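Local coordinates for packaging enzyme P4 (Pseudomonas phage phi13, PDB 4BLP), which probably hydrolyses nucleoside triphosphates as a hexameric, RecA-like motor that translocates viral RNA into the capsid during genome packaging, at residues F68-I73 / F220-A225; D213-L218 / T240-I245; L148-G153 / N271-S276; I73-D78 / D192-L197; G229-A234 / S267-N272. All blocks are in the same frame, centred on the assembly; numbering follows the deposited sequence. Where two conformers were deposited one is given.

Contact 1 of 5, residues F68-I73 / F220-A225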
# COMPACT_ATOMS: atom_id res chain seq x y z
N PHE D 68 16.82 11.53 -16.01
CA PHE D 68 17.19 11.02 -14.69
C PHE D 68 15.94 10.97 -13.83
O PHE D 68 14.83 11.22 -14.33
CB PHE D 68 18.31 11.87 -14.06
CG PHE D 68 17.99 13.33 -13.75
CD1 PHE D 68 17.93 14.28 -14.77
CD2 PHE D 68 17.82 13.76 -12.44
CE1 PHE D 68 17.69 15.64 -14.48
CE2 PHE D 68 17.61 15.11 -12.15
CZ PHE D 68 17.50 16.03 -13.17
N ALA D 69 16.09 10.61 -12.56
CA ALA D 69 14.92 10.52 -11.71
C ALA D 69 15.24 10.88 -10.30
O ALA D 69 16.36 10.63 -9.84
CB ALA D 69 14.36 9.07 -11.75
N VAL D 70 14.24 11.42 -9.58
CA VAL D 70 14.36 11.60 -8.12
C VAL D 70 13.12 10.88 -7.55
O VAL D 70 11.99 11.26 -7.87
CB VAL D 70 14.52 13.08 -7.67
CG1 VAL D 70 15.87 13.67 -8.13
CG2 VAL D 70 13.37 13.95 -8.08
N GLY D 71 13.34 9.78 -6.82
CA GLY D 71 12.21 8.93 -6.41
C GLY D 71 11.52 8.43 -7.67
O GLY D 71 12.19 8.04 -8.65
N SER D 72 10.21 8.53 -7.72
CA SER D 72 9.44 8.08 -8.89
C SER D 72 9.25 9.23 -9.90
O SER D 72 8.54 9.06 -10.89
CB SER D 72 8.08 7.55 -8.43
OG SER D 72 7.34 8.61 -7.84
N ILE D 73 9.89 10.38 -9.65
CA ILE D 73 9.71 11.56 -10.52
C ILE D 73 10.74 11.53 -11.64
O ILE D 73 11.93 11.70 -11.35
CB ILE D 73 9.85 12.89 -9.70
CG1 ILE D 73 8.85 12.96 -8.52
CG2 ILE D 73 9.71 14.13 -10.65
CD1 ILE D 73 9.36 13.88 -7.38
N PHE D 220 10.82 15.61 2.46
CA PHE D 220 9.43 15.28 2.71
C PHE D 220 8.79 14.46 1.59
O PHE D 220 7.95 13.61 1.86
CB PHE D 220 8.61 16.58 2.92
CG PHE D 220 8.98 17.43 4.12
CD1 PHE D 220 9.75 16.92 5.17
CD2 PHE D 220 8.57 18.75 4.21
CE1 PHE D 220 10.08 17.71 6.27
CE2 PHE D 220 8.90 19.54 5.31
CZ PHE D 220 9.61 19.01 6.35
N GLY D 221 9.17 14.72 0.36
CA GLY D 221 8.51 14.14 -0.79
C GLY D 221 9.08 12.88 -1.41
O GLY D 221 8.36 12.21 -2.14
N ILE D 222 10.36 12.58 -1.17
CA ILE D 222 11.02 11.39 -1.74
C ILE D 222 10.92 10.30 -0.68
O ILE D 222 11.77 10.22 0.22
CB ILE D 222 12.49 11.66 -2.17
CG1 ILE D 222 12.61 12.79 -3.20
CG2 ILE D 222 13.16 10.38 -2.72
CD1 ILE D 222 11.69 12.68 -4.47
N THR D 223 9.89 9.45 -0.82
CA THR D 223 9.53 8.41 0.15
C THR D 223 9.79 6.99 -0.33
O THR D 223 10.19 6.75 -1.46
CB THR D 223 8.02 8.55 0.46
OG1 THR D 223 7.30 8.50 -0.79
CG2 THR D 223 7.71 9.82 1.23
N GLY D 224 9.59 6.04 0.56
CA GLY D 224 9.75 4.63 0.23
C GLY D 224 10.42 3.90 1.34
O GLY D 224 10.54 4.42 2.47
N ALA D 225 10.87 2.67 1.04
CA ALA D 225 11.56 1.80 2.00
C ALA D 225 12.63 2.56 2.73
O ALA D 225 13.40 3.31 2.11
CB ALA D 225 12.17 0.61 1.28

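Contact 2 of 5, residues D213-L218 / T240-I245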
# COMPACT_ATOMS: atom_id res chain seq x y z
N ASP D 213 18.04 27.13 -0.07
CA ASP D 213 17.39 27.09 1.22
C ASP D 213 15.91 26.81 0.98
O ASP D 213 15.16 27.75 0.75
CB ASP D 213 17.61 28.42 1.97
CG ASP D 213 17.00 28.44 3.34
OD1 ASP D 213 16.68 27.34 3.86
OD2 ASP D 213 16.75 29.55 3.87
N SER D 214 15.50 25.53 0.91
CA SER D 214 16.32 24.35 1.25
C SER D 214 15.81 23.13 0.49
O SER D 214 14.92 23.26 -0.37
CB SER D 214 16.17 24.08 2.76
OG SER D 214 14.85 23.60 3.03
N PHE D 215 16.32 21.94 0.86
CA PHE D 215 15.84 20.70 0.25
C PHE D 215 14.79 20.02 1.14
O PHE D 215 14.52 18.83 0.96
CB PHE D 215 17.05 19.75 -0.03
CG PHE D 215 17.77 19.95 -1.34
CD1 PHE D 215 17.48 21.03 -2.16
CD2 PHE D 215 18.73 19.02 -1.78
CE1 PHE D 215 18.16 21.21 -3.38
CE2 PHE D 215 19.38 19.19 -3.02
CZ PHE D 215 19.10 20.29 -3.81
N ARG D 216 14.14 20.77 2.04
CA ARG D 216 13.12 20.14 2.89
C ARG D 216 12.01 19.43 2.05
O ARG D 216 11.58 18.35 2.44
CB ARG D 216 12.57 21.09 3.93
CG ARG D 216 11.63 22.15 3.48
CD ARG D 216 11.54 23.18 4.61
NE ARG D 216 10.88 22.69 5.83
CZ ARG D 216 9.67 23.05 6.22
NH1 ARG D 216 8.96 23.91 5.49
NH2 ARG D 216 9.16 22.60 7.35
N ASN D 217 11.56 19.99 0.89
CA ASN D 217 10.52 19.29 0.11
C ASN D 217 11.04 17.98 -0.50
O ASN D 217 10.24 17.08 -0.75
CB ASN D 217 9.96 20.20 -0.98
CG ASN D 217 8.69 20.85 -0.52
OD1 ASN D 217 8.43 20.93 0.68
ND2 ASN D 217 7.84 21.23 -1.45
N LEU D 218 12.37 17.87 -0.74
CA LEU D 218 12.95 16.62 -1.21
C LEU D 218 12.90 15.60 -0.07
O LEU D 218 12.48 14.44 -0.27
CB LEU D 218 14.41 16.88 -1.67
CG LEU D 218 15.00 15.83 -2.57
CD1 LEU D 218 14.35 15.92 -4.00
CD2 LEU D 218 16.55 15.99 -2.64
N THR D 240 22.41 11.43 -4.99
CA THR D 240 23.49 11.03 -5.95
C THR D 240 23.09 11.42 -7.35
O THR D 240 23.94 11.84 -8.13
CB THR D 240 23.78 9.52 -5.83
OG1 THR D 240 24.26 9.30 -4.49
CG2 THR D 240 24.85 9.06 -6.84
N SER D 241 21.82 11.26 -7.71
CA SER D 241 21.36 11.67 -9.06
C SER D 241 21.57 13.17 -9.28
O SER D 241 22.14 13.57 -10.31
CB SER D 241 19.88 11.30 -9.27
OG SER D 241 19.76 9.89 -9.27
N LEU D 242 21.14 13.99 -8.30
CA LEU D 242 21.33 15.44 -8.42
C LEU D 242 22.80 15.79 -8.42
O LEU D 242 23.26 16.59 -9.24
CB LEU D 242 20.61 16.15 -7.25
CG LEU D 242 19.09 16.00 -7.30
CD1 LEU D 242 18.45 16.58 -6.02
CD2 LEU D 242 18.51 16.76 -8.57
N ASN D 243 23.56 15.12 -7.54
CA ASN D 243 25.01 15.34 -7.54
C ASN D 243 25.66 15.12 -8.92
O ASN D 243 26.46 15.93 -9.40
CB ASN D 243 25.67 14.35 -6.55
CG ASN D 243 27.14 14.62 -6.43
OD1 ASN D 243 27.55 15.51 -5.67
ND2 ASN D 243 27.97 13.86 -7.17
N ASN D 244 25.30 14.00 -9.57
CA ASN D 244 25.95 13.61 -10.80
C ASN D 244 25.45 14.45 -11.98
O ASN D 244 26.20 14.61 -12.94
CB ASN D 244 25.80 12.11 -11.02
CG ASN D 244 26.68 11.30 -10.07
OD1 ASN D 244 27.44 11.86 -9.26
ND2 ASN D 244 26.61 9.96 -10.14
N ILE D 245 24.24 14.97 -11.92
CA ILE D 245 23.79 15.91 -12.98
C ILE D 245 24.66 17.17 -12.86
O ILE D 245 25.17 17.68 -13.86
CB ILE D 245 22.26 16.24 -12.84
CG1 ILE D 245 21.42 15.04 -13.29
CG2 ILE D 245 21.90 17.58 -13.56
CD1 ILE D 245 21.51 14.72 -14.85

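Contact 3 of 5, residues L148-G153 / N271-S276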
# COMPACT_ATOMS: atom_id res chain seq x y z
N LEU D 148 27.13 18.26 -5.82
CA LEU D 148 26.27 18.86 -4.82
C LEU D 148 26.98 18.84 -3.50
O LEU D 148 27.57 17.81 -3.15
CB LEU D 148 24.97 18.00 -4.77
CG LEU D 148 23.94 18.34 -3.70
CD1 LEU D 148 23.36 19.79 -3.91
CD2 LEU D 148 22.78 17.31 -3.73
N HIS D 149 26.93 19.96 -2.77
CA HIS D 149 27.47 20.06 -1.40
C HIS D 149 26.28 20.24 -0.49
O HIS D 149 25.55 21.21 -0.66
CB HIS D 149 28.45 21.24 -1.25
CG HIS D 149 29.12 21.27 0.10
ND1 HIS D 149 30.43 20.88 0.25
CD2 HIS D 149 28.61 21.58 1.32
CE1 HIS D 149 30.70 21.00 1.54
NE2 HIS D 149 29.64 21.41 2.23
N VAL D 150 26.05 19.35 0.46
CA VAL D 150 24.89 19.55 1.32
C VAL D 150 25.32 20.03 2.70
O VAL D 150 26.37 19.60 3.22
CB VAL D 150 23.99 18.28 1.42
CG1 VAL D 150 23.43 17.91 0.05
CG2 VAL D 150 24.76 17.12 2.02
N VAL D 151 24.51 20.89 3.30
CA VAL D 151 24.73 21.43 4.64
C VAL D 151 23.64 20.82 5.48
O VAL D 151 22.48 21.09 5.25
CB VAL D 151 24.70 22.98 4.63
CG1 VAL D 151 24.85 23.55 6.06
CG2 VAL D 151 25.80 23.52 3.70
N VAL D 152 24.03 19.98 6.48
CA VAL D 152 23.10 19.17 7.24
C VAL D 152 23.03 19.58 8.69
O VAL D 152 24.03 19.95 9.29
CB VAL D 152 23.53 17.66 7.13
CG1 VAL D 152 22.48 16.74 7.71
CG2 VAL D 152 23.79 17.26 5.67
N GLY D 153 21.84 19.46 9.27
CA GLY D 153 21.65 19.74 10.68
C GLY D 153 20.18 19.74 11.00
O GLY D 153 19.37 19.90 10.08
N ASN D 271 26.43 9.59 7.54
CA ASN D 271 27.39 8.83 6.74
C ASN D 271 26.80 8.48 5.37
O ASN D 271 27.49 8.56 4.36
CB ASN D 271 27.81 7.54 7.45
CG ASN D 271 28.71 7.76 8.62
OD1 ASN D 271 29.34 8.81 8.76
ND2 ASN D 271 28.83 6.73 9.47
N ASN D 272 25.52 8.07 5.33
CA ASN D 272 24.89 7.72 4.06
C ASN D 272 24.76 8.93 3.16
O ASN D 272 24.93 8.82 1.94
CB ASN D 272 23.51 7.07 4.31
CG ASN D 272 23.60 5.70 4.96
OD1 ASN D 272 24.60 5.01 4.85
ND2 ASN D 272 22.58 5.27 5.66
N ILE D 273 24.47 10.11 3.74
CA ILE D 273 24.40 11.35 2.95
C ILE D 273 25.79 11.68 2.38
O ILE D 273 25.92 11.96 1.18
CB ILE D 273 23.81 12.52 3.79
CG1 ILE D 273 22.34 12.27 4.09
CG2 ILE D 273 23.97 13.85 3.03
CD1 ILE D 273 21.70 13.30 5.03
N ALA D 274 26.84 11.63 3.23
CA ALA D 274 28.21 11.91 2.78
C ALA D 274 28.63 10.97 1.64
O ALA D 274 29.32 11.40 0.72
CB ALA D 274 29.19 11.77 3.94
N ALA D 275 28.17 9.70 1.68
CA ALA D 275 28.50 8.69 0.68
C ALA D 275 27.75 8.92 -0.62
O ALA D 275 28.08 8.28 -1.62
CB ALA D 275 28.16 7.31 1.23
N SER D 276 26.80 9.88 -0.63
CA SER D 276 25.97 10.13 -1.80
C SER D 276 26.36 11.36 -2.61
O SER D 276 25.85 11.52 -3.73
CB SER D 276 24.51 10.28 -1.37
OG SER D 276 24.10 9.17 -0.57

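Contact 4 of 5, residues I73-D78 / D192-L197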
# COMPACT_ATOMS: atom_id res chain seq x y z
N ILE D 73 9.89 10.38 -9.65
CA ILE D 73 9.71 11.56 -10.52
C ILE D 73 10.74 11.53 -11.64
O ILE D 73 11.93 11.70 -11.35
CB ILE D 73 9.85 12.89 -9.70
CG1 ILE D 73 8.85 12.96 -8.52
CG2 ILE D 73 9.71 14.13 -10.65
CD1 ILE D 73 9.36 13.88 -7.38
N PRO D 74 10.32 11.39 -12.90
CA PRO D 74 11.29 11.48 -14.00
C PRO D 74 11.60 12.95 -14.28
O PRO D 74 10.70 13.81 -14.21
CB PRO D 74 10.55 10.87 -15.19
CG PRO D 74 9.08 11.18 -14.93
CD PRO D 74 8.93 11.25 -13.40
N LEU D 75 12.85 13.23 -14.64
CA LEU D 75 13.26 14.61 -14.95
C LEU D 75 14.17 14.59 -16.14
O LEU D 75 14.88 13.61 -16.39
CB LEU D 75 14.04 15.20 -13.76
CG LEU D 75 13.24 15.46 -12.47
CD1 LEU D 75 14.18 15.79 -11.33
CD2 LEU D 75 12.21 16.59 -12.68
N VAL D 76 14.16 15.71 -16.86
CA VAL D 76 15.10 15.88 -17.97
C VAL D 76 15.77 17.22 -17.79
O VAL D 76 15.11 18.21 -17.47
CB VAL D 76 14.38 15.80 -19.34
CG1 VAL D 76 15.35 16.18 -20.48
CG2 VAL D 76 13.81 14.41 -19.58
N VAL D 77 17.08 17.26 -17.99
CA VAL D 77 17.78 18.53 -18.09
C VAL D 77 18.17 18.67 -19.60
O VAL D 77 18.64 17.69 -20.21
CB VAL D 77 18.99 18.70 -17.14
CG1 VAL D 77 20.00 17.58 -17.33
CG2 VAL D 77 19.67 20.07 -17.35
N ASP D 78 17.90 19.83 -20.19
CA ASP D 78 18.32 20.06 -21.58
C ASP D 78 19.56 20.95 -21.55
O ASP D 78 19.50 22.11 -21.13
CB ASP D 78 17.20 20.65 -22.45
CG ASP D 78 17.63 20.65 -23.93
OD1 ASP D 78 18.47 21.47 -24.30
OD2 ASP D 78 17.25 19.71 -24.67
N ASP D 192 8.38 24.84 -7.41
CA ASP D 192 8.45 23.35 -7.48
C ASP D 192 9.88 22.87 -7.68
O ASP D 192 10.81 23.69 -7.83
CB ASP D 192 7.55 22.82 -8.61
CG ASP D 192 8.18 22.92 -9.96
OD1 ASP D 192 8.64 24.02 -10.32
OD2 ASP D 192 8.26 21.87 -10.67
N LEU D 193 10.05 21.57 -7.70
CA LEU D 193 11.38 20.96 -7.86
C LEU D 193 12.03 21.34 -9.22
O LEU D 193 13.23 21.60 -9.26
CB LEU D 193 11.19 19.44 -7.74
CG LEU D 193 12.42 18.58 -8.16
CD1 LEU D 193 13.57 18.74 -7.13
CD2 LEU D 193 11.98 17.12 -8.26
N THR D 194 11.24 21.37 -10.33
CA THR D 194 11.85 21.67 -11.62
C THR D 194 12.33 23.11 -11.68
O THR D 194 13.43 23.35 -12.19
CB THR D 194 10.90 21.37 -12.81
OG1 THR D 194 9.76 22.25 -12.77
CG2 THR D 194 10.44 19.91 -12.83
N GLU D 195 11.52 24.05 -11.16
CA GLU D 195 11.95 25.45 -11.17
C GLU D 195 13.20 25.61 -10.28
O GLU D 195 14.12 26.33 -10.64
CB GLU D 195 10.80 26.36 -10.66
CG GLU D 195 11.16 27.83 -10.76
CD GLU D 195 10.10 28.76 -10.19
OE1 GLU D 195 9.21 28.29 -9.43
OE2 GLU D 195 10.20 29.98 -10.45
N MET D 196 13.19 25.00 -9.11
CA MET D 196 14.34 25.08 -8.19
C MET D 196 15.61 24.60 -8.91
O MET D 196 16.60 25.33 -8.90
CB MET D 196 14.07 24.21 -6.95
CG MET D 196 15.21 24.28 -5.89
SD MET D 196 16.67 23.25 -6.30
CE MET D 196 15.92 21.60 -6.15
N LEU D 197 15.58 23.43 -9.55
CA LEU D 197 16.77 22.89 -10.21
C LEU D 197 17.21 23.74 -11.40
O LEU D 197 18.39 23.96 -11.57
CB LEU D 197 16.57 21.44 -10.65
CG LEU D 197 17.86 20.70 -11.06
CD1 LEU D 197 18.99 20.75 -9.98
CD2 LEU D 197 17.55 19.27 -11.38

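Contact 5 of 5, residues G229-A234 / S267-N272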
# COMPACT_ATOMS: atom_id res chain seq x y z
N GLY D 229 18.48 3.66 9.21
CA GLY D 229 18.42 4.97 9.85
C GLY D 229 17.05 5.58 10.10
O GLY D 229 16.93 6.48 10.92
N GLY D 230 16.01 5.09 9.40
CA GLY D 230 14.62 5.58 9.41
C GLY D 230 14.33 6.50 8.21
O GLY D 230 13.20 6.94 7.98
N VAL D 231 15.37 6.81 7.46
CA VAL D 231 15.28 7.73 6.32
C VAL D 231 15.12 6.91 5.06
O VAL D 231 15.75 5.86 4.93
CB VAL D 231 16.54 8.67 6.34
CG1 VAL D 231 16.68 9.46 5.02
CG2 VAL D 231 16.49 9.61 7.56
N SER D 232 14.25 7.35 4.13
CA SER D 232 14.02 6.63 2.89
C SER D 232 15.30 6.53 2.07
O SER D 232 15.93 7.55 1.80
CB SER D 232 12.96 7.33 2.05
OG SER D 232 11.72 7.27 2.76
N VAL D 233 15.67 5.32 1.66
CA VAL D 233 16.92 5.16 0.88
C VAL D 233 16.81 5.84 -0.46
O VAL D 233 17.85 6.22 -1.02
CB VAL D 233 17.38 3.68 0.73
CG1 VAL D 233 17.75 3.12 2.09
CG2 VAL D 233 16.33 2.82 0.04
N ALA D 234 15.58 6.05 -0.98
CA ALA D 234 15.40 6.79 -2.23
C ALA D 234 15.94 8.23 -2.11
O ALA D 234 16.29 8.82 -3.14
CB ALA D 234 13.92 6.80 -2.62
N SER D 267 24.22 9.49 13.12
CA SER D 267 25.55 9.22 12.57
C SER D 267 25.48 8.37 11.31
O SER D 267 26.18 8.67 10.34
CB SER D 267 26.43 8.53 13.62
OG SER D 267 26.64 9.40 14.72
N LEU D 268 24.63 7.32 11.31
CA LEU D 268 24.44 6.46 10.16
C LEU D 268 23.85 7.25 8.98
O LEU D 268 24.33 7.13 7.85
CB LEU D 268 23.50 5.28 10.51
CG LEU D 268 23.95 4.16 11.42
CD1 LEU D 268 22.90 3.05 11.39
CD2 LEU D 268 25.29 3.57 11.01
N VAL D 269 22.80 8.04 9.25
CA VAL D 269 22.17 8.83 8.18
C VAL D 269 23.16 9.82 7.60
O VAL D 269 23.25 9.95 6.37
CB VAL D 269 20.86 9.51 8.71
CG1 VAL D 269 20.27 10.48 7.68
CG2 VAL D 269 19.83 8.42 9.05
N TYR D 270 23.93 10.52 8.45
CA TYR D 270 24.89 11.51 7.96
C TYR D 270 25.98 10.81 7.12
O TYR D 270 26.36 11.33 6.08
CB TYR D 270 25.48 12.32 9.11
CG TYR D 270 24.54 13.37 9.72
CD1 TYR D 270 23.21 13.44 9.35
CD2 TYR D 270 24.99 14.25 10.69
CE1 TYR D 270 22.34 14.37 9.93
CE2 TYR D 270 24.14 15.22 11.25
CZ TYR D 270 22.81 15.26 10.88
OH TYR D 270 21.96 16.19 11.44
N ASN D 271 26.43 9.59 7.54
CA ASN D 271 27.39 8.83 6.74
C ASN D 271 26.80 8.48 5.37
O ASN D 271 27.49 8.56 4.36
CB ASN D 271 27.81 7.54 7.45
CG ASN D 271 28.71 7.76 8.62
OD1 ASN D 271 29.34 8.81 8.76
ND2 ASN D 271 28.83 6.73 9.47
N ASN D 272 25.52 8.07 5.33
CA ASN D 272 24.89 7.72 4.06
C ASN D 272 24.76 8.93 3.16
O ASN D 272 24.93 8.82 1.94
CB ASN D 272 23.51 7.07 4.31
CG ASN D 272 23.60 5.70 4.96
OD1 ASN D 272 24.60 5.01 4.85
ND2 ASN D 272 22.58 5.27 5.66

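Contact 1 of 5, residues F68-I73 / F220-A225
A tight beta-hairpin, the type II' turn from Val70 to Ile73 that links strands 65-70 and 73-78, is met here by Ile222, the first residue to leave helical geometry after helix 216-221. Two backbone bonds pin the turn: Val70 N to Ile73 O and Ile73 N to Val70 O, each 2.9 Å. Gly71 has the positive phi (60°) needed at the second position of this turn and makes the nearest backbone approach to Ile222.

Ile222 does most of the touching with its delta methyl. Two successive torsions near -60° (chi1 -58°, chi2 -51°) fold CD1 into the angle between the two strand ends. It lies 3.7 Å from Val70 O, the acceptor of the turn, and 3.9 Å from Ile73 CD1. Val70 comes in at about a right angle, its CG2 being 4.2 Å from Ile222 CD1, while Ile222 CG2 lies beside Gly71 CA at 4.1 Å. Pro123 of a second subunit packs on Ile73, and Ala234 of helix 233-248 on Ile222.

No hydrogen bond crosses between the segments: hairpin and helix end meet by van der Waals packing of methyls on each other and on the turn backbone, with little directional constraint.

Contact 2 of 5, residues D213-L218 / T240-I245
The apolar part converges on one methyl. Leu242 CD1 faces Leu218 CD2 at 3.9 Å, the two leucines reaching out of their helices tip to tip, and also touches Phe215 CE2 at 4.1 Å, at an oblique slant to the ring. Leu218 can meet it because its CG is trans to the backbone N (chi1 -161°), which stretches the chain toward helix 233-248. Phe68 and Val70 of strand 65-70 also pack on Leu242.

A side-chain-to-backbone bond shapes the segment 213-218. A cis peptide precedes Ser214, whose OG accepts from Arg216 N at 3.1 Å (N-H...O 160°), an ST turn leading into helix 216-221; Phe215 occupies the N-cap position. Asp213 closes strand 210-213 of the RecA-like central sheet. Its salt bridge to Arg173 and weak bond to Ser160 of the likely P-loop are consistent with the Walker B position.

Side-chain amides make polar contacts in the segment 240-245. Asn243 ND2 gives a bond of 2.9 Å to Asn244 OD1, which lies almost in the Asn243 amide plane.

Further bonds leave both segments: Asn243 OD1 accepts from Leu148 N, Arg216 NH1 reaches Thr240 OG1 of a second subunit, and Asn244 OD1 accepts from Gly178 N of a third.

Contact 3 of 5, residues L148-G153 / N271-S276
Val150 CG2 and Ile273 CG2 meet at 3.5 Å, a snug methyl-to-methyl contact made as the two beta-branched side chains slant across each other. Val150 CG2 stands between its own backbone N and carbonyl carbon. In Ile273, with chi1 at -68°, CG1 lies beside the backbone N, which leaves CG2 anti to that N and directed at the strand. Two residues further along the same face of the strand, Val152 CG2 lies 4.3 Å from the same Ile273 CG2, so this second valine is a looser neighbour. All three residues are buried. Pro259 and Met280 pack on both Val152 and Ile273, and Ile257 lies against both valines.

Strand 147-152 lies within the parallel part of the RecA-like sheet, between 252-257 and 279-284. Helix 266-274 belongs to the right-handed kind of beta-alpha-beta connection that links these two flanking strands, and it passes over the strand between them. At Gly153 the strand runs into a probable P-loop, and Gly153 O accepts from Lys159 NZ.

The open side of the helix is carried by Asn271, exposed and packed on Thr155 of a neighbouring subunit, and by the partly exposed Asn272. Ala274 turns from strand 147-152 toward Met280. Ser276, buried again, donates from OG to Asn272 O at 2.7 Å, approaching with a C=O...O angle of 151° and a tilt of 23° from the carbonyl plane. The same Ser276 OG is bonded to Arg216 NH2 of that neighbouring subunit.

Contact 4 of 5, residues I73-D78 / D192-L197
Leu75 splits its two methyls between successive residues of the first turn of helix 193-205: CD1 lies 4.0 Å from Leu193 CD2, and CD2 is 3.8 Å from Thr194 CG2. Both pairs meet at a slant. Ile73, two residues back on the same strand face, adds a looser touch with its CD1 4.3 Å from Leu193 CD2.

Thr194 is amphipathic in its use. Its chi1 of 65° turns CG2 to the backbone N side, against Leu75, and leaves OG1 for Asp192, the N-cap residue. That hydroxyl donates to Asp192 OD2 at 2.6 Å through the syn lone pair, and Thr194 N adds a weak bond to the same oxygen. Asp192 OD1 takes Glu195 N at 3.0 Å from well above the carboxylate plane. The carboxylate is thus gripped by three bonds where the helix dipole would probably favour its negative charge.

A second subunit seals the edge: its Pro123 packs on Leu193, and its Arg128 forms a salt bridge with Glu195. The axes of strand 73-78 and of helix residues 193-197 approach to 10.5 Å at 30°: this is alpha/beta layer packing, a small antiparallel sheet laid on an Asp-capped helix of the NTPase core.

Contact 5 of 5, residues G229-A234 / S267-N272
Val269 and Val231 adopt the same rotamer, with CG1 trans to the backbone N (chi1 173° and 168°) and CG2 set opposite the carbonyl carbon; CG2 of each is carried into the contact, with Val269 CG1 close behind. The two CG2 methyls stand 3.8 Å apart. Val231 CG2 also touches the other branch, Val269 CG1, at 3.9 Å, and so nestles against both methyls of Val269, the side chains crossing at about a right angle.

Val269 CG2 has a second neighbour in Gly229 CA, again at 3.8 Å. With no side chain on Gly229, the loop backbone comes down directly on the helix: the CA atoms of Gly229 and Val269 are 5.6 Å apart. The chain then turns at exposed Gly230, whose phi is positive (98°), and this bend returns Val231 to the helix face. No hydrogen bond joins the segments. All three touching residues are buried, so the contact is plain hydrophobic packing with the glycine backbone as one wall.

Tyr236, from the first turn of helix 233-248, covers both valines, and its OH takes part in a weak hydrogen bond with Asn272 ND2. Pro259 and Ser261, in the loop after strand 252-257, close over Val269. The chain ahead of helix 233-248 thereby rests on helix 266-274 at Val269, while the next residue, Tyr270, rests on Met280 and Val282 of strand 279-284.

How the contacts relate
From the N terminus, the hairpin of strands 65-70 and 73-78 opens both contact 1 and contact 4, which share Ile73. Contact 4 closes first, at helix 193-205, and is nested within contact 1, which closes after helix 216-221. Contact 3 opens at strand 147-152 and crosses both. Inside its loop, contact 2 ties the start of helix 216-221 to helix 233-248, crossing contact 1 but following contact 4. Contact 5 opens once contact 1 has closed, crosses contact 2, and ends with contact 3 on helix 266-274. Contacts 1 and 4 join the small antiparallel sheet to the core, with contact 2 beside them; contacts 3 and 5 place helix 266-274 between the central sheet and the chain leading into helix 233-248.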